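Local structure of malate dehydrogenase (6UM4) at residues I100-A105 against I178-K183; R132-P137 against D165-A170; A262-N267 against L299-D304; I271-I276 against L288-I293; N126-L131 against L157-Y162. The protein probably catalyses the reversible oxidation of malate to oxaloacetate, using a nicotinamide dinucleotide as the electron carrier. All blocks are in the same frame, centred on the assembly; numbering follows the deposited sequence.

How the contacts relate
The five contacts fall into two groups matching the two parts of the subunit. Contacts 1, 2 and 5 belong to the NAD-binding Rossmann part and touch one another around strands 98-102 and 129-134; the centres of contacts 1 and 2 are about 9 Å apart, and the centre of contact 5 lies about 17 Å from each of theirs. Contacts 2 and 5 alternate along the chain, and both fall between the segments of contact 1. Contacts 3 and 4 come later, in the alpha/beta C-terminal part, with centres about 11 Å apart; contact 4 lies between the segments of contact 3. Contacts 1 and 4 stay about 17 Å apart at their nearest atoms, so the two groups do not touch.

Contact 1. Residues I100-A105 against I178-K183; sequences ITVSGA and ILLGGK
T101 and S103 grip I178 through the alternating backbone bonds of a parallel pair. I178 N donates to T101 O at 2.9 Å, and S103 N donates to I178 O at 3.2 Å. The residue in between adds a CA-H···O contact, V102 CA lying 3.4 Å from the same I178 O. These bonds join strands 98-102 and 176-179 at the middle of the parallel sheet. The order there runs 3-2-1-4-5-6, so the first and fourth strands meet where the Rossmann fold changes direction, and the chain leaving strand 98-102 enters the glycine-containing turn characteristic of dinucleotide-binding proteins.

Beyond the strands a side chain takes over. S103 OG, held between its own backbone N and carbonyl carbon (chi1 69°), is directed at the loop of 178-183 and accepts from G181 N at 2.9 Å in a nearly straight bond (165°). A water 2.7 Å from S103 OG donates to G181 O, tying both polar ends of that glycine to one hydroxyl. With no CB on either residue, G104 and G181 bring their CA atoms to 4.0 Å.

V102 carries the apolar contact: CG1 meets L180 CD1 at 3.8 Å as the side chains cross obliquely, and CG2 lies more loosely by I178 CB. L180 also touches I109 and A110 of helix 108-118.

Contact 2. Residues R132-P137 against D165-A170; sequences RLLERP and DSENDA
L134 lays its CD1 methyl against the backbone of D165 and S166, 3.6 Å from D165 C, while its CD2 methyl meets E167 CG at 3.7 Å. With CG turned trans to the main-chain N (chi1 171°), the leucine fork straddles the start of helix 167-171, and L134 CB rests beside A170 CB. This short helix lies in the connection from strand 158-164 to strand 176-179 of the Rossmann fold, passing alongside the end of strand 129-134 on its way across the sheet.

R132 grips the far end of the same helix. Its NE and NH2 both donate to D169 O, NH2 at 2.9 Å and NE at 3.2 Å, approaching from one face of that carbonyl. The accepting oxygen lies close to the guanidinium plane, and a bend at chi3 (79°) brings the group there side-on. R132 NE also makes a weak bond to A170 O, which receives T101 OG1 as well. A positive group beside carbonyls of the final helical turn probably suits the helix dipole, and Y162 adds a cation-pi contact to the same arginine. The D169 carboxylate turns instead to a salt bridge with R172.

The opposite end of the helix is capped by S166, whose OG accepts from D169 N at 2.9 Å with the hydrogen almost in line (177°). Before the cap, D165 CA places a C-H 3.3 Å from E135 O, and D165 crosses P137 at roughly a right angle, its OD2 coming to 3.5 Å from P137 CB.

Contact 3. Residues A262-N267 against L299-D304; sequences AKVGCN and LNVIND
V264, in the last turn of helix 250-264, faces V301 at the start of a 3-10 turn with their CA atoms 7.3 Å apart, a spacing that lets side chains alone meet across the contact. The CG2 methyl of V264 does most of the touching: it lies 4.0 Å from V301 CG1, 4.2 Å from I302 CG2 and 3.8 Å from N300 OD1. V264 and V301 slide past each other in opposite directions, whereas the amide of N300 comes across V264 at about a right angle. K263 contributes its aliphatic part. A bend at chi2 (76°) swings the lysine chain across V301, with K263 CG 3.6 Å from V301 CG1 and K263 CE near the other methyl.

The loop side owes its shape to an Asx turn. N300 OD1 accepts from I302 N at 3.1 Å, in its carbonyl plane and on a lone pair, in a bond close to straight (172°). The same oxygen therefore fixes the start of the 3-10 turn and presents itself to V264. Backbone bonds from N303 N to N300 O and from D304 N to V301 O continue the turn, and D304 then N-caps helix 305-317 by accepting from Q306 N. I293 packs on V264, N300 and I302, joining this surface contact to the neighbouring antiparallel sheet, and W307 borders both K263 and V301.

Contact 4. Residues I271-I276 against L288-I293; sequences ISRFAI and LSFTTI
S272 and T292 form an antiparallel hydrogen-bonded pair, S272 N donating to T292 O and T292 N to S272 O, each at 3.0 Å. The adjoining pair, I271 with I293, is non-hydrogen-bonded, its side chains on the other face of this three-stranded antiparallel sheet of the alpha/beta C-terminal domain, in which 271-277 is the middle strand. Pairing then breaks as R273 takes up positive phi and the strand is interrupted, facing a type I turn from L288 to T291.

R273 O accepts from T291 OG1 at 3.0 Å, the hydroxyl standing above the carbonyl plane, and also from a water at 2.8 Å. That water accepts from F290 N at 2.9 Å, while T291 N is spent inside the turn on L288 O. A bend at chi3 (61°) brings R273 NE to donate to F290 O at 3.1 Å, the oxygen lying in the guanidinium plane. A second water meets T292 OG1 at 2.6 Å and bonds weakly to S272 OG, which has another weak bond, to E352. L288 CD2 reaches F274 CD1 at 3.6 Å, and T291 OG1 lies at the edge of the same ring.

R273 O, F290 O and F290 N thus all have partners where strand pairing has stopped, so the interrupted strand and the turn are joined by side-chain and water bonds in place of a regular ladder.

Contact 5. Residues N126-L131 against L157-Y162; sequences NQPVKL and LLEEIY
L131 and L158 meet nearly perpendicular on one face of the sheet, their CD1 atoms 3.8 Å apart. L158 has CG trans to its main-chain N (chi1 -170°), which brings its CD1 close to strand 129-134, where V129 CG2 approaches the same methyl obliquely at 3.9 Å. Before the strands, L157 turns its CD2 to the peptide joining Q127 and P128, 4.0 Å from P128 N.

The other face is polar. K130 extends fully beyond CG and slants across E160, bringing K130 CD to 3.6 Å from E160 OE1. K130 NZ stays 4.4 Å from E160 OE1, too far for a salt bridge, and a water accepts from the lysine and donates weakly to the glutamate.

Between the two faces runs a parallel ladder. V129 N donates to L157 O and E159 N to V129 O, both at 2.8 Å; the register then slips by one residue at a beta bulge around E159 and E160, so that L131 N donates to E160 O and Y162 N to L131 O.

The pair belongs to the beta-alpha-beta unit of strand 129-134, helix 140-151 and strand 158-164, the last being outermost in the Rossmann sheet within this chain. L150 of the connecting helix packs on L131 and I161, helix 108-118 supplies I117 to L131 and A118 to L158, and strand 98-102 flanks 129-134 on its other edge.

Contact 1. Residues I100-A105 against I178-K183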
# COMPACT_ATOMS: atom_id res chain seq x y z
N ILE A 100 16.87 -5.49 2.61
CA ILE A 100 16.22 -5.50 1.30
C ILE A 100 16.65 -4.26 0.53
O ILE A 100 16.41 -3.14 0.98
CB ILE A 100 14.68 -5.53 1.42
CG1 ILE A 100 14.22 -6.61 2.39
CG2 ILE A 100 14.04 -5.77 0.05
CD1 ILE A 100 12.93 -6.20 3.15
N THR A 101 17.22 -4.45 -0.65
CA THR A 101 17.57 -3.34 -1.54
C THR A 101 16.47 -3.14 -2.57
O THR A 101 16.07 -4.08 -3.25
CB THR A 101 18.91 -3.61 -2.25
OG1 THR A 101 19.92 -3.89 -1.28
CG2 THR A 101 19.33 -2.40 -3.07
N VAL A 102 16.01 -1.90 -2.72
CA VAL A 102 14.98 -1.57 -3.70
C VAL A 102 15.50 -0.43 -4.57
O VAL A 102 15.84 0.64 -4.05
CB VAL A 102 13.63 -1.18 -3.05
CG1 VAL A 102 12.61 -0.86 -4.13
CG2 VAL A 102 13.11 -2.30 -2.15
N SER A 103 15.57 -0.67 -5.87
CA SER A 103 15.93 0.38 -6.82
C SER A 103 14.67 1.10 -7.29
O SER A 103 13.55 0.72 -6.95
CB SER A 103 16.72 -0.21 -7.99
OG SER A 103 15.88 -1.02 -8.80
N GLY A 104 14.86 2.18 -8.03
CA GLY A 104 13.71 2.99 -8.44
C GLY A 104 12.82 3.39 -7.29
O GLY A 104 11.59 3.46 -7.45
N ALA A 105 13.40 3.66 -6.13
CA ALA A 105 12.66 3.77 -4.88
C ALA A 105 11.80 5.03 -4.77
O ALA A 105 11.03 5.15 -3.82
CB ALA A 105 13.61 3.70 -3.69
N ILE A 178 14.80 -6.04 -4.91
CA ILE A 178 13.68 -5.86 -5.81
C ILE A 178 14.06 -4.75 -6.77
O ILE A 178 14.30 -3.61 -6.35
CB ILE A 178 12.37 -5.54 -5.06
CG1 ILE A 178 12.00 -6.70 -4.14
CG2 ILE A 178 11.22 -5.28 -6.05
CD1 ILE A 178 10.82 -6.43 -3.25
N LEU A 179 14.16 -5.08 -8.05
CA LEU A 179 14.74 -4.18 -9.04
C LEU A 179 13.62 -3.56 -9.85
O LEU A 179 13.15 -4.15 -10.83
CB LEU A 179 15.74 -4.93 -9.91
CG LEU A 179 16.82 -5.55 -9.03
CD1 LEU A 179 17.98 -6.11 -9.82
CD2 LEU A 179 17.30 -4.48 -8.00
N LEU A 180 13.20 -2.36 -9.44
CA LEU A 180 12.16 -1.59 -10.12
C LEU A 180 12.76 -0.63 -11.12
O LEU A 180 12.11 -0.29 -12.12
CB LEU A 180 11.32 -0.80 -9.11
CG LEU A 180 10.74 -1.57 -7.93
CD1 LEU A 180 10.06 -0.61 -6.93
CD2 LEU A 180 9.73 -2.59 -8.43
N GLY A 181 13.98 -0.18 -10.87
CA GLY A 181 14.57 0.86 -11.67
C GLY A 181 15.09 0.35 -13.01
O GLY A 181 15.61 -0.75 -13.14
N GLY A 182 14.97 1.22 -14.00
CA GLY A 182 15.44 0.90 -15.33
C GLY A 182 15.45 2.15 -16.18
O GLY A 182 15.31 3.27 -15.67
N LYS A 183 15.67 1.96 -17.47
CA LYS A 183 15.65 3.08 -18.40
C LYS A 183 14.41 2.99 -19.29
O LYS A 183 14.30 2.05 -20.09
CB LYS A 183 16.92 3.11 -19.25
CG LYS A 183 17.12 4.42 -20.02
CD LYS A 183 18.30 4.32 -20.97
CE LYS A 183 18.63 5.66 -21.60
NZ LYS A 183 19.92 5.58 -22.35
O HOH W 1 16.99 -1.57 -11.15

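Contact 2. Residues R132-P137 against D165-A170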
# COMPACT_ATOMS: atom_id res chain seq x y z
N ARG A 132 17.40 -0.62 1.91
CA ARG A 132 18.44 0.14 1.24
C ARG A 132 17.85 0.60 -0.08
O ARG A 132 17.63 -0.20 -0.99
CB ARG A 132 19.69 -0.72 1.05
CG ARG A 132 20.33 -1.15 2.38
CD ARG A 132 21.64 -1.92 2.17
NE ARG A 132 22.77 -1.04 1.90
CZ ARG A 132 23.49 -0.44 2.85
NH1 ARG A 132 23.07 -0.48 4.12
NH2 ARG A 132 24.52 0.33 2.53
N LEU A 133 17.61 1.90 -0.17
CA LEU A 133 16.81 2.50 -1.24
C LEU A 133 17.73 3.17 -2.23
O LEU A 133 18.49 4.07 -1.86
CB LEU A 133 15.83 3.52 -0.65
CG LEU A 133 14.89 2.98 0.42
CD1 LEU A 133 13.90 4.08 0.85
CD2 LEU A 133 14.14 1.76 -0.15
N LEU A 134 17.62 2.78 -3.50
CA LEU A 134 18.50 3.26 -4.56
C LEU A 134 17.71 4.10 -5.56
O LEU A 134 16.59 3.74 -5.93
CB LEU A 134 19.15 2.08 -5.29
CG LEU A 134 19.93 2.44 -6.55
CD1 LEU A 134 21.09 3.32 -6.13
CD2 LEU A 134 20.44 1.21 -7.27
N GLU A 135 18.29 5.22 -5.97
CA GLU A 135 17.67 6.06 -6.99
C GLU A 135 18.77 6.69 -7.83
O GLU A 135 19.96 6.60 -7.51
CB GLU A 135 16.78 7.16 -6.36
CG GLU A 135 15.28 6.93 -6.44
CD GLU A 135 14.75 6.82 -7.89
OE1 GLU A 135 15.43 7.28 -8.84
OE2 GLU A 135 13.65 6.25 -8.08
N ARG A 136 18.36 7.34 -8.91
CA ARG A 136 19.28 8.11 -9.72
C ARG A 136 19.79 9.31 -8.92
O ARG A 136 19.14 9.75 -7.97
CB ARG A 136 18.59 8.58 -11.00
CG ARG A 136 18.41 7.47 -12.04
CD ARG A 136 17.83 8.00 -13.34
NE ARG A 136 17.19 6.94 -14.12
CZ ARG A 136 17.77 6.26 -15.11
NH1 ARG A 136 19.03 6.53 -15.46
NH2 ARG A 136 17.09 5.32 -15.76
N PRO A 137 20.98 9.83 -9.26
CA PRO A 137 21.54 10.95 -8.49
C PRO A 137 20.61 12.15 -8.37
O PRO A 137 20.52 12.78 -7.31
CB PRO A 137 22.81 11.31 -9.28
CG PRO A 137 23.18 10.05 -10.00
CD PRO A 137 21.88 9.38 -10.34
N ASP A 165 22.60 6.81 -4.08
CA ASP A 165 22.59 6.72 -5.53
C ASP A 165 23.71 5.85 -6.07
O ASP A 165 24.07 5.96 -7.24
CB ASP A 165 22.64 8.12 -6.17
CG ASP A 165 23.91 8.88 -5.81
OD1 ASP A 165 24.82 8.32 -5.16
OD2 ASP A 165 23.99 10.07 -6.20
N SER A 166 24.29 5.00 -5.22
CA SER A 166 25.41 4.13 -5.60
C SER A 166 24.99 2.68 -5.52
O SER A 166 24.67 2.18 -4.43
CB SER A 166 26.61 4.33 -4.68
OG SER A 166 27.35 3.12 -4.68
N GLU A 167 25.07 1.99 -6.66
CA GLU A 167 24.70 0.58 -6.68
C GLU A 167 25.61 -0.23 -5.78
O GLU A 167 25.16 -1.15 -5.09
CB GLU A 167 24.73 0.06 -8.12
CG GLU A 167 23.63 0.69 -8.97
CD GLU A 167 23.78 0.43 -10.45
OE1 GLU A 167 24.85 -0.09 -10.86
OE2 GLU A 167 22.83 0.75 -11.21
N ASN A 168 26.90 0.13 -5.73
CA ASN A 168 27.79 -0.55 -4.80
C ASN A 168 27.31 -0.41 -3.35
O ASN A 168 27.18 -1.41 -2.64
CB ASN A 168 29.22 -0.02 -4.95
CG ASN A 168 30.22 -0.84 -4.15
OD1 ASN A 168 30.66 -1.91 -4.57
ND2 ASN A 168 30.59 -0.33 -2.99
N ASP A 169 26.99 0.82 -2.92
CA ASP A 169 26.50 0.97 -1.55
C ASP A 169 25.15 0.28 -1.35
O ASP A 169 24.92 -0.35 -0.30
CB ASP A 169 26.40 2.46 -1.13
CG ASP A 169 27.77 3.14 -0.95
OD1 ASP A 169 28.78 2.46 -0.67
OD2 ASP A 169 27.84 4.39 -1.04
N ALA A 170 24.26 0.37 -2.34
CA ALA A 170 22.89 -0.12 -2.19
C ALA A 170 22.84 -1.60 -1.84
O ALA A 170 22.12 -2.01 -0.92
CB ALA A 170 22.09 0.16 -3.47

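Contact 3. Residues A262-N267 against L299-D304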
# COMPACT_ATOMS: atom_id res chain seq x y z
N ALA A 262 -14.04 -12.79 -12.75
CA ALA A 262 -15.07 -11.90 -13.25
C ALA A 262 -15.99 -12.61 -14.25
O ALA A 262 -17.21 -12.48 -14.18
CB ALA A 262 -14.43 -10.66 -13.88
N LYS A 263 -15.41 -13.38 -15.19
CA LYS A 263 -16.22 -14.04 -16.21
C LYS A 263 -17.10 -15.14 -15.62
O LYS A 263 -18.28 -15.26 -15.95
CB LYS A 263 -15.31 -14.62 -17.30
CG LYS A 263 -16.09 -15.26 -18.44
CD LYS A 263 -16.71 -14.25 -19.38
CE LYS A 263 -17.54 -14.97 -20.45
NZ LYS A 263 -18.30 -14.03 -21.31
N VAL A 264 -16.52 -15.98 -14.76
CA VAL A 264 -17.23 -17.13 -14.19
C VAL A 264 -18.08 -16.74 -12.99
O VAL A 264 -19.07 -17.41 -12.69
CB VAL A 264 -16.20 -18.21 -13.83
CG1 VAL A 264 -16.79 -19.28 -12.94
CG2 VAL A 264 -15.63 -18.81 -15.09
N GLY A 265 -17.72 -15.67 -12.29
CA GLY A 265 -18.45 -15.28 -11.10
C GLY A 265 -18.11 -16.06 -9.85
O GLY A 265 -18.97 -16.24 -8.98
N CYS A 266 -16.86 -16.52 -9.72
CA CYS A 266 -16.43 -17.32 -8.58
C CYS A 266 -15.52 -16.48 -7.68
O CYS A 266 -15.23 -15.32 -7.98
CB CYS A 266 -15.72 -18.59 -9.04
SG CYS A 266 -14.17 -18.34 -9.99
N ASN A 267 -15.13 -17.06 -6.55
CA ASN A 267 -14.13 -16.43 -5.71
C ASN A 267 -12.74 -16.75 -6.23
O ASN A 267 -12.53 -17.74 -6.94
CB ASN A 267 -14.26 -16.89 -4.26
N LEU A 299 -20.70 -27.47 -17.96
CA LEU A 299 -20.49 -26.36 -18.88
C LEU A 299 -19.79 -25.22 -18.16
O LEU A 299 -20.21 -24.82 -17.07
CB LEU A 299 -21.82 -25.87 -19.43
CG LEU A 299 -22.56 -26.86 -20.32
CD1 LEU A 299 -23.81 -26.22 -20.91
CD2 LEU A 299 -21.62 -27.30 -21.38
N ASN A 300 -18.69 -24.75 -18.73
CA ASN A 300 -17.93 -23.66 -18.13
C ASN A 300 -17.08 -23.02 -19.22
O ASN A 300 -16.37 -23.71 -19.95
CB ASN A 300 -17.07 -24.16 -16.97
CG ASN A 300 -16.47 -23.03 -16.16
OD1 ASN A 300 -15.61 -22.29 -16.65
ND2 ASN A 300 -17.00 -22.82 -14.96
N VAL A 301 -17.12 -21.68 -19.27
CA VAL A 301 -16.49 -20.94 -20.36
C VAL A 301 -14.97 -21.14 -20.45
O VAL A 301 -14.40 -20.95 -21.52
CB VAL A 301 -16.85 -19.44 -20.23
CG1 VAL A 301 -16.13 -18.83 -19.03
CG2 VAL A 301 -16.50 -18.70 -21.52
N ILE A 302 -14.30 -21.52 -19.36
CA ILE A 302 -12.84 -21.67 -19.46
C ILE A 302 -12.44 -22.91 -20.24
O ILE A 302 -11.24 -23.09 -20.52
CB ILE A 302 -12.15 -21.67 -18.08
CG1 ILE A 302 -12.48 -22.93 -17.28
CG2 ILE A 302 -12.48 -20.41 -17.27
CD1 ILE A 302 -11.56 -23.15 -16.08
N ASN A 303 -13.39 -23.76 -20.62
CA ASN A 303 -13.10 -24.85 -21.56
C ASN A 303 -13.15 -24.38 -23.00
O ASN A 303 -12.65 -25.07 -23.89
CB ASN A 303 -14.11 -25.98 -21.40
CG ASN A 303 -14.10 -26.61 -20.01
OD1 ASN A 303 -13.06 -26.78 -19.40
ND2 ASN A 303 -15.29 -26.93 -19.51
N ASP A 304 -13.80 -23.24 -23.25
CA ASP A 304 -14.10 -22.77 -24.59
C ASP A 304 -12.86 -22.13 -25.19
O ASP A 304 -12.49 -21.00 -24.84
CB ASP A 304 -15.28 -21.80 -24.55
CG ASP A 304 -15.71 -21.33 -25.92
OD1 ASP A 304 -15.01 -21.62 -26.91
OD2 ASP A 304 -16.78 -20.69 -26.02

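Contact 4. Residues I271-I276 against L288-I293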
# COMPACT_ATOMS: atom_id res chain seq x y z
N ILE A 271 -10.29 -20.86 -7.78
CA ILE A 271 -9.47 -21.11 -8.97
C ILE A 271 -8.17 -21.80 -8.57
O ILE A 271 -7.46 -21.35 -7.66
CB ILE A 271 -9.18 -19.79 -9.70
CG1 ILE A 271 -10.47 -19.03 -9.93
CG2 ILE A 271 -8.48 -20.03 -11.03
CD1 ILE A 271 -10.26 -17.64 -10.50
N SER A 272 -7.82 -22.86 -9.30
CA SER A 272 -6.59 -23.60 -9.05
C SER A 272 -5.90 -23.88 -10.37
O SER A 272 -6.54 -23.90 -11.42
CB SER A 272 -6.83 -24.95 -8.34
OG SER A 272 -7.13 -24.78 -6.96
N ARG A 273 -4.58 -24.06 -10.31
CA ARG A 273 -3.79 -24.56 -11.44
C ARG A 273 -3.88 -23.63 -12.66
O ARG A 273 -4.30 -24.03 -13.75
CB ARG A 273 -4.23 -25.97 -11.79
CG ARG A 273 -4.07 -26.94 -10.65
CD ARG A 273 -4.98 -28.14 -10.84
NE ARG A 273 -4.65 -28.85 -12.06
CZ ARG A 273 -3.86 -29.92 -12.10
NH1 ARG A 273 -3.32 -30.38 -10.98
NH2 ARG A 273 -3.60 -30.54 -13.25
N PHE A 274 -3.48 -22.38 -12.44
CA PHE A 274 -3.33 -21.39 -13.50
C PHE A 274 -1.87 -20.98 -13.61
O PHE A 274 -1.14 -20.98 -12.61
CB PHE A 274 -4.21 -20.14 -13.22
CG PHE A 274 -4.10 -19.08 -14.27
CD1 PHE A 274 -4.58 -19.31 -15.56
CD2 PHE A 274 -3.49 -17.87 -14.00
CE1 PHE A 274 -4.46 -18.35 -16.55
CE2 PHE A 274 -3.38 -16.90 -14.96
CZ PHE A 274 -3.87 -17.13 -16.24
N ALA A 275 -1.43 -20.63 -14.82
CA ALA A 275 -0.04 -20.24 -15.01
C ALA A 275 0.13 -19.37 -16.25
O ALA A 275 -0.63 -19.47 -17.21
CB ALA A 275 0.87 -21.47 -15.12
N ILE A 276 1.16 -18.54 -16.21
CA ILE A 276 1.63 -17.74 -17.35
C ILE A 276 2.93 -18.36 -17.86
O ILE A 276 3.85 -18.61 -17.07
CB ILE A 276 1.85 -16.28 -16.91
CG1 ILE A 276 0.56 -15.72 -16.28
CG2 ILE A 276 2.35 -15.42 -18.04
CD1 ILE A 276 -0.60 -15.56 -17.25
N LEU A 288 -4.88 -21.75 -19.45
CA LEU A 288 -6.03 -22.30 -18.74
C LEU A 288 -6.14 -23.81 -18.90
O LEU A 288 -7.12 -24.40 -18.42
CB LEU A 288 -7.34 -21.66 -19.23
CG LEU A 288 -7.60 -20.22 -18.75
CD1 LEU A 288 -8.85 -19.60 -19.37
CD2 LEU A 288 -7.68 -20.19 -17.24
N SER A 289 -5.16 -24.46 -19.54
CA SER A 289 -5.34 -25.87 -19.92
C SER A 289 -5.63 -26.76 -18.72
O SER A 289 -6.29 -27.78 -18.86
CB SER A 289 -4.11 -26.42 -20.65
OG SER A 289 -3.75 -25.62 -21.77
N PHE A 290 -5.11 -26.41 -17.53
CA PHE A 290 -5.25 -27.27 -16.36
C PHE A 290 -6.12 -26.66 -15.27
O PHE A 290 -6.24 -27.25 -14.19
CB PHE A 290 -3.86 -27.60 -15.81
CG PHE A 290 -2.86 -27.95 -16.87
CD1 PHE A 290 -2.87 -29.20 -17.47
CD2 PHE A 290 -1.92 -27.02 -17.30
CE1 PHE A 290 -1.95 -29.52 -18.46
CE2 PHE A 290 -1.00 -27.33 -18.29
CZ PHE A 290 -1.01 -28.58 -18.87
N THR A 291 -6.72 -25.51 -15.52
CA THR A 291 -7.35 -24.75 -14.46
C THR A 291 -8.63 -25.43 -13.97
O THR A 291 -9.38 -26.01 -14.76
CB THR A 291 -7.64 -23.33 -14.96
OG1 THR A 291 -6.42 -22.77 -15.46
CG2 THR A 291 -8.17 -22.44 -13.82
N THR A 292 -8.86 -25.37 -12.66
CA THR A 292 -10.10 -25.88 -12.09
C THR A 292 -10.79 -24.79 -11.28
O THR A 292 -10.17 -23.83 -10.82
CB THR A 292 -9.87 -27.12 -11.21
OG1 THR A 292 -9.04 -26.78 -10.10
CG2 THR A 292 -9.24 -28.24 -12.01
N ILE A 293 -12.10 -24.95 -11.14
CA ILE A 293 -12.93 -24.02 -10.39
C ILE A 293 -13.75 -24.86 -9.43
O ILE A 293 -14.47 -25.77 -9.86
CB ILE A 293 -13.85 -23.21 -11.32
CG1 ILE A 293 -13.01 -22.42 -12.32
CG2 ILE A 293 -14.79 -22.29 -10.50
CD1 ILE A 293 -13.83 -21.80 -13.43
O HOH W 2 -9.90 -25.68 -7.89
O HOH W 3 -3.70 -24.12 -16.48

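Contact 5. Residues N126-L131 against L157-Y162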
# COMPACT_ATOMS: atom_id res chain seq x y z
N ASN A 126 6.99 -11.12 12.13
CA ASN A 126 8.06 -11.25 13.10
C ASN A 126 9.45 -11.13 12.47
O ASN A 126 10.43 -11.54 13.09
CB ASN A 126 7.91 -12.56 13.86
CG ASN A 126 6.69 -12.57 14.77
OD1 ASN A 126 6.50 -11.66 15.58
ND2 ASN A 126 5.85 -13.59 14.62
N GLN A 127 9.54 -10.53 11.29
CA GLN A 127 10.80 -10.40 10.56
C GLN A 127 11.18 -8.93 10.40
O GLN A 127 10.68 -8.26 9.49
CB GLN A 127 10.69 -11.06 9.18
CG GLN A 127 11.95 -10.94 8.34
CD GLN A 127 13.15 -11.54 9.04
OE1 GLN A 127 13.26 -12.75 9.14
NE2 GLN A 127 14.04 -10.70 9.53
N PRO A 128 12.07 -8.41 11.25
CA PRO A 128 12.53 -7.02 11.09
C PRO A 128 13.22 -6.80 9.76
O PRO A 128 13.90 -7.68 9.24
CB PRO A 128 13.51 -6.84 12.26
CG PRO A 128 13.15 -7.89 13.24
CD PRO A 128 12.66 -9.05 12.43
N VAL A 129 13.09 -5.59 9.23
CA VAL A 129 13.60 -5.28 7.91
C VAL A 129 14.45 -4.03 7.93
O VAL A 129 14.24 -3.11 8.73
CB VAL A 129 12.46 -5.15 6.87
CG1 VAL A 129 11.75 -6.46 6.72
CG2 VAL A 129 11.46 -4.10 7.33
N LYS A 130 15.45 -4.02 7.06
CA LYS A 130 16.25 -2.85 6.73
C LYS A 130 16.13 -2.59 5.24
O LYS A 130 16.35 -3.50 4.43
CB LYS A 130 17.72 -3.05 7.12
CG LYS A 130 17.94 -3.32 8.60
CD LYS A 130 19.41 -3.46 8.92
CE LYS A 130 19.60 -3.80 10.39
NZ LYS A 130 21.04 -3.75 10.78
N LEU A 131 15.81 -1.36 4.89
CA LEU A 131 15.61 -0.97 3.50
C LEU A 131 16.83 -0.19 3.03
O LEU A 131 17.24 0.78 3.67
CB LEU A 131 14.35 -0.13 3.35
CG LEU A 131 13.01 -0.85 3.50
CD1 LEU A 131 11.86 0.16 3.48
CD2 LEU A 131 12.88 -1.84 2.39
N LEU A 157 8.83 -2.84 12.68
CA LEU A 157 9.72 -3.78 12.02
C LEU A 157 10.81 -3.09 11.20
O LEU A 157 11.79 -3.75 10.84
CB LEU A 157 8.92 -4.72 11.11
CG LEU A 157 8.00 -5.73 11.82
CD1 LEU A 157 7.13 -6.50 10.84
CD2 LEU A 157 8.79 -6.69 12.72
N LEU A 158 10.65 -1.80 10.89
CA LEU A 158 11.58 -1.09 10.01
C LEU A 158 12.76 -0.59 10.85
O LEU A 158 12.69 0.46 11.48
CB LEU A 158 10.88 0.05 9.31
CG LEU A 158 11.64 0.74 8.20
CD1 LEU A 158 12.25 -0.29 7.24
CD2 LEU A 158 10.66 1.61 7.46
N GLU A 159 13.84 -1.35 10.83
CA GLU A 159 14.97 -1.06 11.70
C GLU A 159 15.90 -0.00 11.12
O GLU A 159 16.60 0.69 11.87
CB GLU A 159 15.76 -2.34 11.99
CG GLU A 159 16.02 -2.57 13.47
CD GLU A 159 15.44 -3.88 13.95
OE1 GLU A 159 16.04 -4.94 13.66
OE2 GLU A 159 14.37 -3.86 14.61
N GLU A 160 15.92 0.16 9.80
CA GLU A 160 16.80 1.12 9.18
C GLU A 160 16.26 1.46 7.80
O GLU A 160 15.68 0.62 7.13
CB GLU A 160 18.24 0.59 9.05
CG GLU A 160 19.24 1.64 8.61
CD GLU A 160 20.58 1.07 8.16
OE1 GLU A 160 20.80 -0.15 8.29
OE2 GLU A 160 21.42 1.87 7.69
N ILE A 161 16.48 2.71 7.39
CA ILE A 161 16.26 3.15 6.01
C ILE A 161 17.55 3.83 5.56
O ILE A 161 17.90 4.90 6.06
CB ILE A 161 15.07 4.11 5.88
CG1 ILE A 161 13.80 3.50 6.46
CG2 ILE A 161 14.86 4.46 4.41
CD1 ILE A 161 12.63 4.50 6.55
N TYR A 162 18.25 3.23 4.60
CA TYR A 162 19.48 3.78 4.05
C TYR A 162 19.23 4.23 2.61
O TYR A 162 18.60 3.50 1.83
CB TYR A 162 20.61 2.74 4.10
CG TYR A 162 21.91 3.20 3.48
CD1 TYR A 162 22.81 3.99 4.19
CD2 TYR A 162 22.24 2.84 2.17
CE1 TYR A 162 24.02 4.41 3.61
CE2 TYR A 162 23.43 3.26 1.59
CZ TYR A 162 24.32 4.04 2.31
OH TYR A 162 25.50 4.44 1.71
O HOH W 4 21.78 -1.43 11.20